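Local structure of GGDEF and EAL domain-containing protein (Vibrio cholerae O1 str. 2010EL-1786, 6PWK) at residues A[301-306]-A[327-332]; A[305-310]-A[337-342]; A[331-336]-A[349-354]. The protein binds the second messenger c-di-GMP in its EAL domain, probably as a receptor that controls large cell-surface adhesins and biofilm formation. All coordinates share one frame; numbering follows the deposited sequence.

In the fold
Along the chain, strand 301-305 comes first and runs straight into helix 307-312. Interaction 1 closes the loop made by helices 307-312 and 314-326, laying strand 330-336 parallel beside strand 301-305. Interaction 2 sets out from the same stretch and reaches further along the chain, to the loop 337-342. Interaction 3 starts on Phe-331 and Gly-332, where interaction 1 finishes, and closes the beta-alpha-beta unit through helix 345-349 to strand 353-356; its segments alternate with those of interaction 2, so these two cross. Interactions 1 and 3 thus join three consecutive barrel strands and bring Glu-304 and Asp-334 to one magnesium ion.

Interaction 1. Residues A[301-306]-A[327-332]; sequences LHFEIP and AGADFG. With MG (magnesium ion), chain E.
Two neighbouring parallel strands of the EAL barrel, 301-305 and 330-332, meet here beside the magnesium site. Phe-303 turns both its N-H and its C=O to strand 330-332: its N donates to Asp-330 O at 3.0 Å, and its O accepts from Gly-332 N at 2.9 Å. Ile-305 N continues the ladder to Gly-332 O, while the bond from Asp-330 N to Leu-301 O is weak at 3.4 Å.

On the face that carries Phe-303 and Phe-331, Ala-329 CB lies in the plane of the Phe-303 ring, 4.0 Å from its edge atom CE2. Ile-305 extends its CD1 to 4.0 Å from Phe-331 CB, and the Phe-331 ring itself leads off from strand 301-305. Helices 245-261, 281-292 and 314-326 cover this apolar face.

On the opposite face stand His-302 and Glu-304. CG of Glu-304 is anti to the backbone N (chi1 -150°) and the chain bends at chi2, bringing OE1 to 2.2 Å from the magnesium ion; OE2 forms a salt bridge with Lys-355. Glu-218, Asn-272 and Asp-334 also bind the metal. Apolar residues facing outer helices and a metal-binding carboxylate near the C-terminal end of a strand are typical of the TIM-barrel-like EAL fold.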
# COMPACT_ATOMS: atom_id res chain seq x y z
N LEU A 301 15.36 14.90 -22.28
CA LEU A 301 14.16 14.51 -21.54
C LEU A 301 14.21 15.13 -20.15
O LEU A 301 15.12 14.84 -19.37
CB LEU A 301 14.03 12.99 -21.45
CG LEU A 301 13.60 12.24 -22.70
CD1 LEU A 301 13.66 10.74 -22.47
CD2 LEU A 301 12.20 12.65 -23.11
N HIS A 302 13.22 15.96 -19.84
CA HIS A 302 13.01 16.50 -18.50
C HIS A 302 11.74 15.87 -17.94
O HIS A 302 10.67 15.96 -18.57
CB HIS A 302 12.89 18.02 -18.52
CG HIS A 302 14.17 18.72 -18.86
ND1 HIS A 302 14.28 20.10 -18.85
CD2 HIS A 302 15.39 18.25 -19.20
CE1 HIS A 302 15.52 20.44 -19.18
NE2 HIS A 302 16.21 19.33 -19.40
N PHE A 303 11.84 15.24 -16.78
CA PHE A 303 10.70 14.61 -16.13
C PHE A 303 10.13 15.56 -15.09
O PHE A 303 10.80 15.88 -14.11
CB PHE A 303 11.09 13.27 -15.51
CG PHE A 303 11.36 12.19 -16.52
CD1 PHE A 303 10.31 11.48 -17.08
CD2 PHE A 303 12.65 11.90 -16.93
CE1 PHE A 303 10.55 10.49 -18.02
CE2 PHE A 303 12.90 10.92 -17.86
CZ PHE A 303 11.85 10.21 -18.41
N GLU A 304 8.89 16.00 -15.30
CA GLU A 304 8.24 16.96 -14.42
C GLU A 304 7.52 16.19 -13.32
O GLU A 304 6.53 15.50 -13.59
CB GLU A 304 7.29 17.85 -15.20
CG GLU A 304 7.12 19.24 -14.61
CD GLU A 304 6.86 20.30 -15.66
OE1 GLU A 304 5.67 20.62 -15.90
OE2 GLU A 304 7.83 20.82 -16.24
N ILE A 305 8.00 16.31 -12.10
CA ILE A 305 7.50 15.56 -10.95
C ILE A 305 6.73 16.52 -10.05
O ILE A 305 7.26 17.58 -9.71
CB ILE A 305 8.64 14.89 -10.17
CG1 ILE A 305 9.42 13.94 -11.09
CG2 ILE A 305 8.10 14.15 -8.97
CD1 ILE A 305 10.66 13.35 -10.45
N PRO A 306 5.50 16.19 -9.66
CA PRO A 306 4.74 17.10 -8.79
C PRO A 306 5.40 17.25 -7.43
O PRO A 306 6.05 16.33 -6.93
CB PRO A 306 3.36 16.42 -8.68
CG PRO A 306 3.31 15.45 -9.82
CD PRO A 306 4.72 15.00 -10.02
N ALA A 327 20.61 7.48 -16.18
CA ALA A 327 20.49 7.20 -17.60
C ALA A 327 20.71 8.43 -18.47
O ALA A 327 20.49 8.35 -19.69
CB ALA A 327 19.12 6.59 -17.89
N GLY A 328 21.13 9.55 -17.89
CA GLY A 328 21.42 10.73 -18.67
C GLY A 328 20.27 11.68 -18.88
O GLY A 328 20.34 12.54 -19.76
N ALA A 329 19.20 11.56 -18.09
CA ALA A 329 18.09 12.49 -18.13
C ALA A 329 18.11 13.35 -16.87
O ALA A 329 19.04 13.29 -16.07
CB ALA A 329 16.77 11.72 -18.29
N ASP A 330 17.06 14.16 -16.69
CA ASP A 330 16.97 15.03 -15.53
C ASP A 330 15.50 15.22 -15.18
O ASP A 330 14.60 14.70 -15.86
CB ASP A 330 17.67 16.36 -15.78
CG ASP A 330 18.29 16.94 -14.52
OD1 ASP A 330 17.84 16.57 -13.42
OD2 ASP A 330 19.23 17.75 -14.64
N PHE A 331 15.25 15.97 -14.11
CA PHE A 331 13.90 16.12 -13.58
C PHE A 331 13.72 17.50 -12.98
O PHE A 331 14.69 18.20 -12.66
CB PHE A 331 13.59 15.04 -12.54
CG PHE A 331 14.46 15.11 -11.31
CD1 PHE A 331 14.08 15.86 -10.21
CD2 PHE A 331 15.67 14.44 -11.28
CE1 PHE A 331 14.89 15.93 -9.09
CE2 PHE A 331 16.48 14.50 -10.16
CZ PHE A 331 16.09 15.25 -9.06
N GLY A 332 12.45 17.89 -12.81
CA GLY A 332 12.09 19.14 -12.18
C GLY A 332 10.84 18.99 -11.34
O GLY A 332 10.25 17.91 -11.27
MG MG E . 3.59 20.35 -15.40

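Interaction 2. Residues A[305-310]-A[337-342]; sequences IPEGCF and GRNFQS
The carboxylate of Glu-307 is gripped through both oxygens by the backbone of the loop 337-342. Its OE2 accepts the N-H of Asn-339, 2.6 Å from Asn-339 N; the donor arrives nearly along the C-O axis, and the N-H points at the oxygen at 163°. Arg-338 N also lies 3.0 Å from Glu-307 OE2. The second oxygen, OE1, takes the N-H of Gly-337 at 3.1 Å on its syn side, from a direction tilted out of the carboxylate plane. Tyr-345 OH is a further partner of OE1, so the two bonds across the contact and the one from the tyrosine together fix the rotation of the buried carboxylate.

Glu-307 follows strand 301-305 closely, where the chain passes into the next helix, in a beta-to-alpha connection of the EAL barrel. CG anti to the backbone N (chi1 175°) and an extended chain carry the acid across to the loop that follows strand 330-336. One side chain thereby ties two successive strand-to-helix connections of the barrel.

Asn-339 passes Glu-307 in the opposite direction, its CB 3.4 Å from Glu-307 OE2 and its amide turned 38° from the carboxylate. Asn-339 OD1 lies 3.5 Å from Glu-307 OE2, acceptor against acceptor, so the amide oxygen adds no bond to the grip. Asn-339 opens a type II beta turn that ends at Ser-342, with Ser-342 N bonded to Asn-339 O. The Arg-338 side chain leads away from Glu-307 toward Asp-357, with which its NE forms a salt bridge.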
# COMPACT_ATOMS: atom_id res chain seq x y z
N ILE A 305 8.00 16.31 -12.10
CA ILE A 305 7.50 15.56 -10.95
C ILE A 305 6.73 16.52 -10.05
O ILE A 305 7.26 17.58 -9.71
CB ILE A 305 8.64 14.89 -10.17
CG1 ILE A 305 9.42 13.94 -11.09
CG2 ILE A 305 8.10 14.15 -8.97
CD1 ILE A 305 10.66 13.35 -10.45
N PRO A 306 5.50 16.19 -9.66
CA PRO A 306 4.74 17.10 -8.79
C PRO A 306 5.40 17.25 -7.43
O PRO A 306 6.05 16.33 -6.93
CB PRO A 306 3.36 16.42 -8.68
CG PRO A 306 3.31 15.45 -9.82
CD PRO A 306 4.72 15.00 -10.02
N GLU A 307 5.22 18.43 -6.83
CA GLU A 307 5.79 18.68 -5.52
C GLU A 307 5.25 17.71 -4.47
O GLU A 307 5.97 17.37 -3.52
CB GLU A 307 5.52 20.13 -5.10
CG GLU A 307 5.97 20.47 -3.69
CD GLU A 307 5.92 21.95 -3.40
OE1 GLU A 307 6.97 22.62 -3.54
OE2 GLU A 307 4.84 22.45 -3.04
N GLY A 308 4.01 17.25 -4.64
CA GLY A 308 3.45 16.30 -3.70
C GLY A 308 4.25 15.01 -3.61
O GLY A 308 4.26 14.36 -2.56
N CYS A 309 4.92 14.62 -4.69
CA CYS A 309 5.77 13.44 -4.65
C CYS A 309 6.92 13.61 -3.67
O CYS A 309 7.19 12.73 -2.85
CB CYS A 309 6.31 13.12 -6.05
SG CYS A 309 5.17 12.28 -7.14
N PHE A 310 7.61 14.75 -3.76
CA PHE A 310 8.82 14.94 -2.96
C PHE A 310 8.52 15.00 -1.47
O PHE A 310 9.35 14.56 -0.66
CB PHE A 310 9.54 16.21 -3.40
CG PHE A 310 10.11 16.14 -4.79
CD1 PHE A 310 11.37 15.60 -5.01
CD2 PHE A 310 9.40 16.62 -5.88
CE1 PHE A 310 11.90 15.54 -6.29
CE2 PHE A 310 9.92 16.56 -7.15
CZ PHE A 310 11.17 16.02 -7.36
N GLY A 337 6.14 25.38 -4.60
CA GLY A 337 5.65 26.43 -3.74
C GLY A 337 4.28 26.19 -3.14
O GLY A 337 3.86 26.97 -2.27
N ARG A 338 3.57 25.15 -3.58
CA ARG A 338 2.23 24.91 -3.04
C ARG A 338 2.30 24.41 -1.60
O ARG A 338 1.44 24.74 -0.78
CB ARG A 338 1.48 23.92 -3.92
CG ARG A 338 0.01 23.77 -3.56
CD ARG A 338 -0.71 22.84 -4.52
NE ARG A 338 -0.90 23.43 -5.84
CZ ARG A 338 -1.49 22.81 -6.85
NH1 ARG A 338 -1.95 21.58 -6.70
NH2 ARG A 338 -1.61 23.42 -8.03
N ASN A 339 3.32 23.63 -1.28
CA ASN A 339 3.55 23.17 0.09
C ASN A 339 4.67 23.99 0.73
O ASN A 339 5.74 23.49 1.06
CB ASN A 339 3.85 21.68 0.11
CG ASN A 339 2.70 20.84 -0.43
OD1 ASN A 339 2.86 20.09 -1.39
ND2 ASN A 339 1.54 20.97 0.19
N PHE A 340 4.39 25.29 0.88
CA PHE A 340 5.31 26.18 1.58
C PHE A 340 5.47 25.73 3.03
O PHE A 340 4.66 24.97 3.58
CB PHE A 340 4.81 27.62 1.51
N GLN A 341 6.55 26.20 3.65
CA GLN A 341 7.04 25.80 4.97
C GLN A 341 7.40 24.32 5.06
O GLN A 341 7.82 23.85 6.12
CB GLN A 341 6.05 26.13 6.09
N SER A 342 7.22 23.56 3.97
CA SER A 342 7.65 22.17 3.90
C SER A 342 8.29 21.95 2.53
O SER A 342 7.88 21.10 1.74
CB SER A 342 6.49 21.20 4.14

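Interaction 3. Residues A[331-336]-A[349-354]; sequences FGVDNY and FRPKYV. With MG (magnesium ion), chain E; C2E (9,9'-[(2R,3R,3aS,5S,7aR,9R,10R,10aS,12S,14aR)-3,5,10,12-tetrahydroxy-5,12-dioxidooctahydro-2H,7H-difuro[3,2-d:3',2'-j][1,3,7,9,2,8]tetraoxadiphosphacyclododecine-2,9-diyl]bis(2-amino-1,9-dihydro-6H-purin-6-one)), chain C.
Gly-332 packs against the Tyr-353 ring where strands 330-336 and 353-356 run side by side. The closely packed part is a CH-pi contact: Gly-332 CA lies over one face of the Tyr-353 ring, offset toward its rim, 3.6 Å from the centroid and 15° off the ring normal. A CG set between the backbone N and the carbonyl carbon (chi1 64°) folds the tyrosine back over the glycine, and its OH bonds Glu-304, a magnesium ligand, consistent with a second-shell role.

A second CH-pi contact places Val-354 CB over a face of the Tyr-336 ring, 3.9 Å from its centroid. On the sheet face away from Tyr-353, Val-333 CG2 touches Pro-351 CG at 3.9 Å, and Phe-331 CE1 comes equally near Pro-351 CB. The edge of the Phe-331 ring meets Phe-349 O, its CZ 3.6 Å away.

The polar pairing is less even. Lys-352 N donates to Phe-331 O at 3.0 Å, whereas the bond from Val-333 N to Tyr-353 O is weak at 3.3 Å. Toward solvent the contact thins: exposed Arg-350 barely touches the other segment, and the extended Lys-352 chain leads away to His-302.

Where the chain turns a corner, Asp-334 chelates the magnesium ion with both carboxylate oxygens, OD2 at 2.3 Å, and the c-di-GMP phosphate oxygen O2P binds the same ion. The two strands are the ends of a beta-alpha-beta unit whose helix 345-349 covers Val-333, Tyr-336 and Pro-351, while helices 307-312 and 314-326 pack against Phe-331.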
# COMPACT_ATOMS: atom_id res chain seq x y z
N PHE A 331 15.25 15.97 -14.11
CA PHE A 331 13.90 16.12 -13.58
C PHE A 331 13.72 17.50 -12.98
O PHE A 331 14.69 18.20 -12.66
CB PHE A 331 13.59 15.04 -12.54
CG PHE A 331 14.46 15.11 -11.31
CD1 PHE A 331 14.08 15.86 -10.21
CD2 PHE A 331 15.67 14.44 -11.28
CE1 PHE A 331 14.89 15.93 -9.09
CE2 PHE A 331 16.48 14.50 -10.16
CZ PHE A 331 16.09 15.25 -9.06
N GLY A 332 12.45 17.89 -12.81
CA GLY A 332 12.09 19.14 -12.18
C GLY A 332 10.84 18.99 -11.34
O GLY A 332 10.25 17.91 -11.27
N VAL A 333 10.45 20.09 -10.69
CA VAL A 333 9.30 20.12 -9.80
C VAL A 333 8.18 20.90 -10.48
O VAL A 333 8.44 21.93 -11.12
CB VAL A 333 9.66 20.74 -8.44
CG1 VAL A 333 8.49 20.62 -7.47
CG2 VAL A 333 10.91 20.07 -7.87
N ASP A 334 6.95 20.42 -10.34
CA ASP A 334 5.82 20.95 -11.10
C ASP A 334 4.96 21.93 -10.30
O ASP A 334 4.68 23.03 -10.78
CB ASP A 334 4.96 19.80 -11.62
CG ASP A 334 4.16 20.18 -12.85
OD1 ASP A 334 4.24 21.35 -13.29
OD2 ASP A 334 3.45 19.30 -13.39
N ASN A 335 4.53 21.56 -9.10
CA ASN A 335 3.71 22.42 -8.25
C ASN A 335 4.55 23.15 -7.21
O ASN A 335 4.17 23.24 -6.04
CB ASN A 335 2.60 21.62 -7.58
CG ASN A 335 1.49 21.25 -8.53
OD1 ASN A 335 1.24 21.94 -9.51
ND2 ASN A 335 0.81 20.14 -8.24
N TYR A 336 5.70 23.69 -7.63
CA TYR A 336 6.65 24.27 -6.69
C TYR A 336 6.03 25.44 -5.93
O TYR A 336 5.48 26.37 -6.52
CB TYR A 336 7.90 24.73 -7.43
CG TYR A 336 8.90 25.40 -6.53
CD1 TYR A 336 9.44 24.73 -5.45
CD2 TYR A 336 9.32 26.71 -6.76
CE1 TYR A 336 10.35 25.33 -4.62
CE2 TYR A 336 10.24 27.32 -5.93
CZ TYR A 336 10.75 26.62 -4.86
OH TYR A 336 11.68 27.21 -4.03
N PHE A 349 17.30 16.90 -3.01
CA PHE A 349 17.10 16.37 -4.36
C PHE A 349 17.83 17.16 -5.44
O PHE A 349 18.25 16.56 -6.44
CB PHE A 349 15.60 16.33 -4.68
CG PHE A 349 14.86 15.21 -4.01
CD1 PHE A 349 14.40 15.35 -2.71
CD2 PHE A 349 14.63 14.02 -4.67
CE1 PHE A 349 13.72 14.32 -2.08
CE2 PHE A 349 13.95 12.99 -4.05
CZ PHE A 349 13.49 13.14 -2.76
N ARG A 350 18.01 18.47 -5.26
CA ARG A 350 18.66 19.32 -6.24
C ARG A 350 18.04 19.17 -7.63
O ARG A 350 18.70 18.67 -8.55
CB ARG A 350 20.16 19.02 -6.32
CG ARG A 350 20.95 19.33 -5.06
CD ARG A 350 21.30 20.80 -4.97
NE ARG A 350 22.50 21.02 -4.17
CZ ARG A 350 22.51 21.09 -2.84
NH1 ARG A 350 21.38 20.96 -2.16
NH2 ARG A 350 23.65 21.29 -2.19
N PRO A 351 16.79 19.59 -7.83
CA PRO A 351 16.18 19.46 -9.16
C PRO A 351 16.84 20.40 -10.15
O PRO A 351 17.44 21.41 -9.80
CB PRO A 351 14.72 19.85 -8.91
CG PRO A 351 14.77 20.75 -7.73
CD PRO A 351 15.88 20.23 -6.86
N LYS A 352 16.73 20.03 -11.43
CA LYS A 352 17.28 20.87 -12.49
C LYS A 352 16.53 22.20 -12.58
O LYS A 352 17.14 23.24 -12.85
CB LYS A 352 17.22 20.14 -13.83
CG LYS A 352 17.87 20.90 -14.98
CD LYS A 352 17.81 20.09 -16.27
CE LYS A 352 18.67 20.73 -17.36
NZ LYS A 352 18.73 19.88 -18.58
N TYR A 353 15.23 22.18 -12.34
CA TYR A 353 14.42 23.39 -12.39
C TYR A 353 13.28 23.27 -11.39
O TYR A 353 13.01 22.20 -10.85
CB TYR A 353 13.87 23.65 -13.80
CG TYR A 353 12.92 22.59 -14.29
CD1 TYR A 353 11.55 22.70 -14.06
CD2 TYR A 353 13.38 21.48 -14.99
CE1 TYR A 353 10.67 21.73 -14.51
CE2 TYR A 353 12.50 20.51 -15.44
CZ TYR A 353 11.15 20.64 -15.20
OH TYR A 353 10.28 19.68 -15.65
N VAL A 354 12.61 24.39 -11.16
CA VAL A 354 11.38 24.44 -10.38
C VAL A 354 10.37 25.26 -11.16
O VAL A 354 10.62 26.42 -11.50
CB VAL A 354 11.60 25.02 -8.97
CG1 VAL A 354 12.33 24.02 -8.09
CG2 VAL A 354 12.39 26.32 -9.03
MG MG E . 3.59 20.35 -15.40
P1 C2E C . 0.10 21.17 -15.58
O2P C2E C . 1.46 20.60 -15.28
O1P C2E C . -0.02 22.37 -14.68
O5' C2E C . 0.02 21.78 -17.10
C5' C2E C . -0.42 23.09 -17.26
C4' C2E C . -1.93 23.02 -17.59
O4' C2E C . -2.44 24.22 -17.64
C3' C2E C . -2.16 22.46 -19.00
O3' C2E C . -3.47 22.15 -19.08
C2' C2E C . -1.92 23.72 -19.85
O2' C2E C . -2.49 23.54 -21.21
C1' C2E C . -2.68 24.56 -19.20
N9 C2E C . -2.47 25.98 -19.29
C8 C2E C . -1.23 25.98 -19.84
N7 C2E C . -0.87 27.28 -19.98
C5 C2E C . -1.85 28.05 -19.53
C6 C2E C . -2.05 29.57 -19.40
O6 C2E C . -1.23 30.34 -19.76
N1 C2E C . -3.27 30.08 -18.85
C2 C2E C . -4.31 29.20 -18.39
N2 C2E C . -5.57 29.67 -17.81
N3 C2E C . -4.09 27.77 -18.52
C4 C2E C . -2.83 27.23 -19.10
P11 C2E C . -3.72 20.60 -19.63
O21 C2E C . -3.36 20.29 -21.06
O11 C2E C . -5.21 20.37 -19.55
O5A C2E C . -2.97 19.71 -18.47
C5A C2E C . -3.69 19.68 -17.27
C4A C2E C . -3.03 18.79 -16.30
O4A C2E C . -3.13 17.55 -16.72
C3A C2E C . -1.39 19.15 -16.19
O3A C2E C . -1.16 20.19 -15.14
C2A C2E C . -0.84 18.10 -15.87
O2A C2E C . -0.79 17.97 -14.37
C1A C2E C . -1.76 16.93 -16.53
N91 C2E C . -1.25 16.53 -17.67
C81 C2E C . -1.34 17.09 -18.89
N71 C2E C . -0.65 16.29 -19.72
C51 C2E C . -0.15 15.27 -19.02
C61 C2E C . 0.71 14.07 -19.41
O61 C2E C . 1.03 13.96 -20.54
N11 C2E C . 1.11 13.11 -18.44
C21 C2E C . 0.71 13.26 -17.07
N21 C2E C . 1.13 12.28 -16.08
N31 C2E C . -0.10 14.42 -16.70
C41 C2E C . -0.53 15.42 -17.72